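Local coordinates for aldehyde dehydrogenase (Trypanosoma brucei, PDB 5MYP), which probably catalyses the NAD+-dependent oxidation of aldehydes to carboxylic acids, at residues 470-475 and 482-487; 131-136 and 442-447; 384-389 and 410-415. All blocks are in the same frame, centred on the assembly; numbering follows the deposited sequence.

Contact 1: residues 470-475 and 482-487; sequences DTVRFP and SRVLNS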
loop_
_atom_site.group_PDB
_atom_site.type_symbol
_atom_site.label_atom_id
_atom_site.label_comp_id
_atom_site.label_asym_id
_atom_site.label_seq_id
_atom_site.Cartn_x
_atom_site.Cartn_y
_atom_site.Cartn_z
ATOM N N ASP A 470 30.360 -4.969 15.140
ATOM C CA ASP A 470 31.111 -6.144 15.614
ATOM C C ASP A 470 31.696 -6.003 17.023
ATOM O O ASP A 470 32.087 -7.007 17.623
ATOM C CB ASP A 470 32.250 -6.494 14.645
ATOM C CG ASP A 470 31.758 -6.810 13.239
ATOM O OD1 ASP A 470 30.714 -7.477 13.096
ATOM O OD2 ASP A 470 32.431 -6.400 12.276
ATOM N N THR A 471 31.769 -4.774 17.546
ATOM C CA THR A 471 32.235 -4.538 18.921
ATOM C C THR A 471 31.254 -5.041 19.988
ATOM O O THR A 471 31.671 -5.317 21.114
ATOM C CB THR A 471 32.506 -3.040 19.200
ATOM O OG1 THR A 471 31.306 -2.284 18.996
ATOM C CG2 THR A 471 33.624 -2.499 18.305
ATOM N N VAL A 472 29.966 -5.147 19.640
ATOM C CA VAL A 472 28.920 -5.525 20.606
ATOM C C VAL A 472 28.001 -6.704 20.234
ATOM O O VAL A 472 27.473 -7.353 21.142
ATOM C CB VAL A 472 28.037 -4.305 20.982
ATOM C CG1 VAL A 472 28.840 -3.297 21.793
ATOM C CG2 VAL A 472 27.431 -3.640 19.753
ATOM N N ARG A 473 27.810 -6.998 18.945
ATOM C CA ARG A 473 26.765 -7.958 18.547
ATOM C C ARG A 473 27.037 -9.421 18.941
ATOM O O ARG A 473 26.101 -10.136 19.305
ATOM C CB ARG A 473 26.426 -7.850 17.046
ATOM C CG ARG A 473 27.496 -8.311 16.062
ATOM C CD ARG A 473 26.898 -8.510 14.669
ATOM N NE ARG A 473 27.878 -8.323 13.595
ATOM C CZ ARG A 473 27.684 -8.626 12.310
ATOM N NH1 ARG A 473 28.653 -8.403 11.426
ATOM N NH2 ARG A 473 26.539 -9.165 11.893
ATOM N N PHE A 474 28.300 -9.853 18.894
ATOM C CA PHE A 474 28.633 -11.278 19.049
ATOM C C PHE A 474 28.695 -11.733 20.504
ATOM O O PHE A 474 29.394 -11.113 21.309
ATOM C CB PHE A 474 29.972 -11.602 18.378
ATOM C CG PHE A 474 29.972 -11.391 16.889
ATOM C CD1 PHE A 474 29.115 -12.121 16.075
ATOM C CD2 PHE A 474 30.838 -10.475 16.297
ATOM C CE1 PHE A 474 29.106 -11.933 14.698
ATOM C CE2 PHE A 474 30.837 -10.287 14.922
ATOM C CZ PHE A 474 29.968 -11.014 14.120
ATOM N N PRO A 475 27.989 -12.832 20.849
ATOM C CA PRO A 475 28.268 -13.523 22.116
ATOM C C PRO A 475 29.699 -14.115 22.120
ATOM O O PRO A 475 30.304 -14.208 21.047
ATOM C CB PRO A 475 27.212 -14.642 22.154
ATOM C CG PRO A 475 26.173 -14.259 21.165
ATOM C CD PRO A 475 26.857 -13.441 20.126
ATOM N N SER A 482 29.059 -5.849 28.516
ATOM C CA SER A 482 28.076 -5.129 29.332
ATOM C C SER A 482 28.523 -3.697 29.657
ATOM O O SER A 482 27.725 -2.760 29.570
ATOM C CB SER A 482 27.789 -5.893 30.624
ATOM O OG SER A 482 27.246 -7.166 30.337
ATOM N N ARG A 483 29.799 -3.541 30.011
ATOM C CA ARG A 483 30.386 -2.223 30.275
ATOM C C ARG A 483 30.401 -1.324 29.027
ATOM O O ARG A 483 30.153 -0.119 29.122
ATOM C CB ARG A 483 31.801 -2.368 30.830
ATOM C CG ARG A 483 32.254 -1.159 31.616
ATOM C CD ARG A 483 33.618 -1.379 32.245
ATOM N NE ARG A 483 33.888 -0.406 33.302
ATOM C CZ ARG A 483 34.219 0.869 33.105
ATOM N NH1 ARG A 483 34.439 1.660 34.151
ATOM N NH2 ARG A 483 34.329 1.369 31.875
ATOM N N VAL A 484 30.692 -1.917 27.869
ATOM C CA VAL A 484 30.690 -1.197 26.583
ATOM C C VAL A 484 29.276 -0.714 26.217
ATOM O O VAL A 484 29.093 0.441 25.842
ATOM C CB VAL A 484 31.282 -2.071 25.437
ATOM C CG1 VAL A 484 31.092 -1.422 24.070
ATOM C CG2 VAL A 484 32.763 -2.350 25.680
ATOM N N LEU A 485 28.291 -1.604 26.334
ATOM C CA LEU A 485 26.891 -1.254 26.056
ATOM C C LEU A 485 26.292 -0.289 27.081
ATOM O O LEU A 485 25.533 0.605 26.704
ATOM C CB LEU A 485 26.021 -2.515 25.938
ATOM C CG LEU A 485 26.266 -3.354 24.680
ATOM C CD1 LEU A 485 25.591 -4.709 24.813
ATOM C CD2 LEU A 485 25.765 -2.627 23.437
ATOM N N ASN A 486 26.629 -0.465 28.361
ATOM C CA ASN A 486 26.191 0.470 29.415
ATOM C C ASN A 486 26.731 1.898 29.222
ATOM O O ASN A 486 26.070 2.864 29.617
ATOM C CB ASN A 486 26.567 -0.045 30.813
ATOM C CG ASN A 486 25.723 -1.230 31.259
ATOM O OD1 ASN A 486 24.708 -1.564 30.646
ATOM N ND2 ASN A 486 26.147 -1.874 32.338
ATOM N N SER A 487 27.914 2.025 28.618
ATOM C CA SER A 487 28.482 3.339 28.284
ATOM C C SER A 487 27.667 4.095 27.217
ATOM O O SER A 487 27.609 5.326 27.236
ATOM C CB SER A 487 29.938 3.200 27.826
ATOM O OG SER A 487 30.580 4.465 27.797
#
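In the C-terminal extension of the chain, Val472 of the 470-475 loop packs against Val484 and Leu485 of helix 479-489. Val472 directs its CB at the helix, and its CG1 branch takes most of the contact, 3.7 Å from Val484 CG1 and 3.6 Å from Leu485 CD2. With Leu485 CG beside its backbone N (chi1 -71°), the CD2 branch reaches back to the loop, where it also comes within 3.7 Å of Val472 CB. This small apolar cluster folds the loop back onto the helix that follows it, about 53 Å from the chain centre and well away from the predicted active site, and Lys481 NZ supplements it with hydrogen bonds to Val472 O and Phe474 O. Arg473 points the other way. It grips Asp470 side-on, NH1 at 2.8 Å and NE at 3.0 Å both donating to Asp470 OD1, which lies almost in the guanidinium plane; NH1 meets the syn lone pair of Asp470 OD1, whereas NE approaches nearly along its C-O axis. Phe474 CZ lies 3.3 Å above one face of that guanidinium, while Arg473 CG sits over the centre of the phenyl ring. Across the dimer interface, Arg473 also forms a salt bridge with Asp421 and a cation-pi contact with Trp249, both of the second subunit.

Contact 2: residues 131-136 and 442-447; sequences LLLILQ and GAYHGR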
loop_
_atom_site.group_PDB
_atom_site.type_symbol
_atom_site.label_atom_id
_atom_site.label_comp_id
_atom_site.label_asym_id
_atom_site.label_seq_id
_atom_site.Cartn_x
_atom_site.Cartn_y
_atom_site.Cartn_z
ATOM N N LEU A 131 -12.624 2.380 -21.474
ATOM C CA LEU A 131 -11.319 2.163 -22.099
ATOM C C LEU A 131 -10.200 2.686 -21.197
ATOM O O LEU A 131 -9.245 1.966 -20.911
ATOM C CB LEU A 131 -11.255 2.830 -23.477
ATOM C CG LEU A 131 -10.056 2.448 -24.353
ATOM C CD1 LEU A 131 -10.071 0.961 -24.679
ATOM C CD2 LEU A 131 -10.026 3.291 -25.622
ATOM N N LEU A 132 -10.328 3.934 -20.751
ATOM C CA LEU A 132 -9.336 4.562 -19.868
ATOM C C LEU A 132 -9.067 3.737 -18.612
ATOM O O LEU A 132 -7.916 3.454 -18.286
ATOM C CB LEU A 132 -9.799 5.959 -19.448
ATOM C CG LEU A 132 -8.853 6.778 -18.562
ATOM C CD1 LEU A 132 -7.635 7.210 -19.358
ATOM C CD2 LEU A 132 -9.576 7.978 -17.965
ATOM N N LEU A 133 -10.134 3.342 -17.925
ATOM C CA LEU A 133 -10.001 2.736 -16.599
ATOM C C LEU A 133 -9.734 1.228 -16.613
ATOM O O LEU A 133 -9.654 0.607 -15.550
ATOM C CB LEU A 133 -11.220 3.094 -15.737
ATOM C CG LEU A 133 -11.422 4.606 -15.554
ATOM C CD1 LEU A 133 -12.663 4.883 -14.719
ATOM C CD2 LEU A 133 -10.205 5.279 -14.933
ATOM N N ILE A 134 -9.595 0.642 -17.806
ATOM C CA ILE A 134 -9.026 -0.702 -17.961
ATOM C C ILE A 134 -7.588 -0.627 -18.525
ATOM O O ILE A 134 -6.693 -1.306 -18.008
ATOM C CB ILE A 134 -9.970 -1.637 -18.782
ATOM C CG1 ILE A 134 -9.658 -3.114 -18.513
ATOM C CG2 ILE A 134 -9.929 -1.348 -20.274
ATOM C CD1 ILE A 134 -10.304 -3.661 -17.261
ATOM N N LEU A 135 -7.354 0.207 -19.543
ATOM C CA LEU A 135 -6.025 0.299 -20.169
ATOM C C LEU A 135 -4.992 1.108 -19.385
ATOM O O LEU A 135 -3.813 0.748 -19.395
ATOM C CB LEU A 135 -6.111 0.837 -21.609
ATOM C CG LEU A 135 -6.764 -0.046 -22.679
ATOM C CD1 LEU A 135 -6.526 0.568 -24.059
ATOM C CD2 LEU A 135 -6.229 -1.471 -22.641
ATOM N N GLN A 136 -5.402 2.190 -18.722
ATOM C CA GLN A 136 -4.429 3.026 -17.993
ATOM C C GLN A 136 -3.702 2.243 -16.883
ATOM O O GLN A 136 -2.475 2.303 -16.819
ATOM C CB GLN A 136 -5.048 4.336 -17.471
ATOM C CG GLN A 136 -4.021 5.304 -16.897
ATOM C CD GLN A 136 -4.538 6.720 -16.726
ATOM O OE1 GLN A 136 -5.724 6.946 -16.515
ATOM N NE2 GLN A 136 -3.626 7.675 -16.725
ATOM N N GLY A 442 -4.052 3.454 -2.191
ATOM C CA GLY A 442 -3.074 3.382 -3.270
ATOM C C GLY A 442 -3.290 4.465 -4.313
ATOM O O GLY A 442 -4.264 5.225 -4.260
ATOM N N ALA A 443 -2.364 4.540 -5.259
ATOM C CA ALA A 443 -2.427 5.529 -6.328
ATOM C C ALA A 443 -1.630 5.053 -7.531
ATOM O O ALA A 443 -0.733 4.218 -7.394
ATOM C CB ALA A 443 -1.901 6.865 -5.839
ATOM N N TYR A 444 -1.967 5.575 -8.705
ATOM C CA TYR A 444 -1.251 5.234 -9.938
ATOM C C TYR A 444 -1.221 6.434 -10.906
ATOM O O TYR A 444 -1.540 7.552 -10.493
ATOM C CB TYR A 444 -1.828 3.935 -10.543
ATOM C CG TYR A 444 -3.151 4.047 -11.271
ATOM C CD1 TYR A 444 -4.318 4.394 -10.593
ATOM C CD2 TYR A 444 -3.246 3.766 -12.637
ATOM C CE1 TYR A 444 -5.539 4.485 -11.255
ATOM C CE2 TYR A 444 -4.456 3.851 -13.307
ATOM C CZ TYR A 444 -5.601 4.206 -12.615
ATOM O OH TYR A 444 -6.801 4.288 -13.285
ATOM N N HIS A 445 -0.820 6.182 -12.157
ATOM C CA HIS A 445 -0.534 7.175 -13.225
ATOM C C HIS A 445 0.973 7.390 -13.287
ATOM O O HIS A 445 1.592 7.745 -12.276
ATOM C CB HIS A 445 -1.247 8.537 -13.083
ATOM C CG HIS A 445 -2.736 8.468 -13.212
ATOM N ND1 HIS A 445 -3.517 9.584 -13.439
ATOM C CD2 HIS A 445 -3.590 7.419 -13.159
ATOM C CE1 HIS A 445 -4.787 9.223 -13.514
ATOM N NE2 HIS A 445 -4.857 7.914 -13.350
ATOM N N GLY A 446 1.557 7.135 -14.458
ATOM C CA GLY A 446 2.963 7.451 -14.746
ATOM C C GLY A 446 3.942 6.730 -13.842
ATOM O O GLY A 446 3.864 5.509 -13.682
ATOM N N ARG A 447 4.847 7.495 -13.233
ATOM C CA ARG A 447 5.794 6.983 -12.227
ATOM C C ARG A 447 5.111 6.206 -11.092
ATOM O O ARG A 447 5.662 5.233 -10.585
ATOM C CB ARG A 447 6.589 8.139 -11.612
ATOM C CG ARG A 447 7.737 7.715 -10.705
ATOM C CD ARG A 447 8.299 8.893 -9.928
ATOM N NE ARG A 447 9.234 9.688 -10.725
ATOM C CZ ARG A 447 10.536 9.431 -10.889
ATOM N NH1 ARG A 447 11.116 8.365 -10.337
ATOM N NH2 ARG A 447 11.268 10.254 -11.640
HETATM O O HOH W 1 -7.349 6.891 -13.504
#
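A stack of the Gln136 amide on the His445 imidazole, bordered by Tyr444, joins helix 132-143 to the loop before helix 447-452 near the centre of the chain. The amide and imidazole planes are only 18° apart, and Gln136 NE2 lies 3.5 Å above the ring centre. Gln136 CG lies opposite the backbone N (chi1 -171°) and the chain runs on extended, carrying the amide to the ring and passing the tyrosine on the way: its CG touches Tyr444 CE2 at 3.9 Å. His445 CD2 in turn stands 3.6 Å over the middle of the Tyr444 ring. Leu133 completes the contact, its CD2 methyl 3.9 Å from Tyr444 OH. Water 1, at the edge of the imidazole, is 2.7 Å from both His445 NE2 and Tyr444 OH, with a weak bond to Gln136 OE1. The Tyr444 side chain is about 3 Å from that of Glu223, a predicted active-site residue, so this cluster borders the probable catalytic centre. Gln136 OE1 and His445 NE2 approach to 3.4 Å at a poor angle and are not hydrogen-bonded. Glu83 receives Gln136 NE2 and the backbone N of Gly446, which implies that the amide meets the imidazole by stacking while its polar atoms are served by the carboxylate and, more weakly, the water.

Contact 3: residues 384-389 and 410-415; sequences KIINSR and SRTSSG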
loop_
_atom_site.group_PDB
_atom_site.type_symbol
_atom_site.label_atom_id
_atom_site.label_comp_id
_atom_site.label_asym_id
_atom_site.label_seq_id
_atom_site.Cartn_x
_atom_site.Cartn_y
_atom_site.Cartn_z
ATOM N N LYS A 384 -18.039 21.163 9.061
ATOM C CA LYS A 384 -19.116 20.303 9.565
ATOM C C LYS A 384 -19.780 19.488 8.453
ATOM O O LYS A 384 -20.105 18.316 8.652
ATOM C CB LYS A 384 -20.172 21.137 10.291
ATOM C CG LYS A 384 -21.362 20.342 10.806
ATOM C CD LYS A 384 -21.980 21.014 12.025
ATOM C CE LYS A 384 -23.459 20.684 12.159
ATOM N NZ LYS A 384 -23.724 19.225 12.036
ATOM N N ILE A 385 -19.977 20.113 7.294
ATOM C CA ILE A 385 -20.555 19.437 6.125
ATOM C C ILE A 385 -19.577 18.393 5.571
ATOM O O ILE A 385 -19.948 17.233 5.394
ATOM C CB ILE A 385 -20.949 20.456 5.022
ATOM C CG1 ILE A 385 -22.108 21.342 5.507
ATOM C CG2 ILE A 385 -21.335 19.755 3.717
ATOM C CD1 ILE A 385 -22.217 22.666 4.778
ATOM N N ILE A 386 -18.336 18.809 5.327
ATOM C CA ILE A 386 -17.345 17.956 4.653
ATOM C C ILE A 386 -16.780 16.858 5.573
ATOM O O ILE A 386 -16.716 15.692 5.172
ATOM C CB ILE A 386 -16.204 18.802 4.027
ATOM C CG1 ILE A 386 -16.782 19.737 2.951
ATOM C CG2 ILE A 386 -15.115 17.905 3.431
ATOM C CD1 ILE A 386 -15.801 20.753 2.397
ATOM N N ASN A 387 -16.381 17.225 6.790
ATOM C CA ASN A 387 -15.726 16.277 7.712
ATOM C C ASN A 387 -16.678 15.283 8.392
ATOM O O ASN A 387 -16.213 14.306 8.973
ATOM C CB ASN A 387 -14.881 17.009 8.766
ATOM C CG ASN A 387 -13.768 17.844 8.148
ATOM O OD1 ASN A 387 -13.468 17.727 6.961
ATOM N ND2 ASN A 387 -13.148 18.686 8.957
ATOM N N SER A 388 -17.989 15.516 8.316
ATOM C CA SER A 388 -18.975 14.524 8.773
ATOM C C SER A 388 -19.258 13.432 7.734
ATOM O O SER A 388 -19.970 12.477 8.029
ATOM C CB SER A 388 -20.288 15.206 9.160
ATOM O OG SER A 388 -20.917 15.791 8.029
ATOM N N ARG A 389 -18.723 13.585 6.523
ATOM C CA ARG A 389 -18.934 12.626 5.439
ATOM C C ARG A 389 -17.631 11.907 5.114
ATOM O O ARG A 389 -16.565 12.297 5.587
ATOM C CB ARG A 389 -19.494 13.353 4.216
ATOM C CG ARG A 389 -20.913 13.849 4.452
ATOM C CD ARG A 389 -21.449 14.720 3.326
ATOM N NE ARG A 389 -22.887 14.939 3.498
ATOM C CZ ARG A 389 -23.447 15.806 4.349
ATOM N NH1 ARG A 389 -22.711 16.599 5.137
ATOM N NH2 ARG A 389 -24.776 15.883 4.408
ATOM N N SER A 410 -5.924 22.381 4.853
ATOM C CA SER A 410 -5.321 21.862 6.074
ATOM C C SER A 410 -6.324 21.190 7.028
ATOM O O SER A 410 -5.915 20.389 7.868
ATOM C CB SER A 410 -4.549 22.980 6.790
ATOM O OG SER A 410 -5.424 23.972 7.283
ATOM N N ARG A 411 -7.615 21.500 6.894
ATOM C CA ARG A 411 -8.658 20.969 7.789
ATOM C C ARG A 411 -9.582 19.919 7.147
ATOM O O ARG A 411 -10.550 19.487 7.782
ATOM C CB ARG A 411 -9.496 22.132 8.337
ATOM C CG ARG A 411 -8.723 23.127 9.187
ATOM C CD ARG A 411 -8.428 22.579 10.569
ATOM N NE ARG A 411 -7.550 23.462 11.341
ATOM C CZ ARG A 411 -7.176 23.255 12.606
ATOM N NH1 ARG A 411 -7.599 22.185 13.280
ATOM N NH2 ARG A 411 -6.371 24.127 13.208
ATOM N N THR A 412 -9.289 19.510 5.911
ATOM C CA THR A 412 -10.040 18.454 5.222
ATOM C C THR A 412 -9.107 17.364 4.706
ATOM O O THR A 412 -7.902 17.583 4.558
ATOM C CB THR A 412 -10.824 19.013 4.020
ATOM O OG1 THR A 412 -9.921 19.639 3.098
ATOM C CG2 THR A 412 -11.875 20.017 4.476
ATOM N N SER A 413 -9.684 16.196 4.426
ATOM C CA SER A 413 -8.965 15.090 3.799
ATOM C C SER A 413 -9.713 14.612 2.556
ATOM O O SER A 413 -10.931 14.435 2.580
ATOM C CB SER A 413 -8.778 13.941 4.782
ATOM O OG SER A 413 -8.079 12.876 4.167
ATOM N N SER A 414 -8.968 14.416 1.472
ATOM C CA SER A 414 -9.530 13.980 0.200
ATOM C C SER A 414 -8.428 13.349 -0.632
ATOM O O SER A 414 -7.256 13.522 -0.322
ATOM C CB SER A 414 -10.133 15.162 -0.554
ATOM O OG SER A 414 -9.165 16.181 -0.754
ATOM N N GLY A 415 -8.807 12.621 -1.677
ATOM C CA GLY A 415 -7.837 12.020 -2.592
ATOM C C GLY A 415 -6.986 13.054 -3.321
ATOM O O GLY A 415 -5.840 12.784 -3.655
HETATM O O HOH W 2 -12.429 15.731 5.537
#
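Asn387 and Thr412 meet at about a right angle, the amide of the asparagine reaching to the backbone of Arg411, where the chain leaves helix 402-411. Asn387 ND2 donates to Arg411 O at 3.0 Å, with an N-H...O angle of 151°. The approach is nearly straight on the carbonyl, the C=O...N angle being 170°, although the oxygen lies somewhat out of the amide plane. CG stands beside the backbone N of Asn387 (chi1 -61°), a setting that swings the amide out from its helix to this neighbour. The other arm of the amide has two kinds of neighbour: Asn387 OD1 lies 3.7 Å from the methyl CG2 of Thr412, and it accepts a hydrogen bond from water 2 at 2.7 Å. That water accepts in turn from Ser413 N at 3.0 Å, so both ends of the amide are tied to the 410-415 backbone, one directly and one through solvent. Deeper in, Ile386 turns its CB toward the other segment, and its CG2 meets Thr412 CG2 at 4.0 Å. The two methyls give the contact its buried, apolar side, while Asn387, itself exposed, lies on the solvent side. Thr412 presents its methyl here, while its OG1 bonds to Val408 O and to Arg457 of the second subunit. The Arg411 side chain leads away from the contact to a salt bridge with Asp31 of the second subunit. Within 384-389, Arg389 NH1 holds Ile385 O at 2.8 Å, in the plane of the guanidinium. The contact thus ties helix 379-387 to the chain leaving helix 402-411, with Ile386 resting on Tyr264 of strand 264-268 and Thr412 on Leu395 of strand 395-398, two strands of the same mixed sheet.

In the fold
The three contacts share no helix or strand and differ in depth. Contact 2 lies closest to the chain centre, beside the predicted active site, and relies on flat groups laid over one another with a bridging water. Contact 3, some 25 Å from it between centres, is partly exposed and mixes one direct hydrogen bond and a water bridge with a small methyl contact. Contact 1 is remote from both, about 51 Å between centres, and joins its segments through apolar branches alone. Contacts 1 and 3 each touch the second subunit, through arginines among others, whereas no other chain of the assembly touches the segments of contact 2.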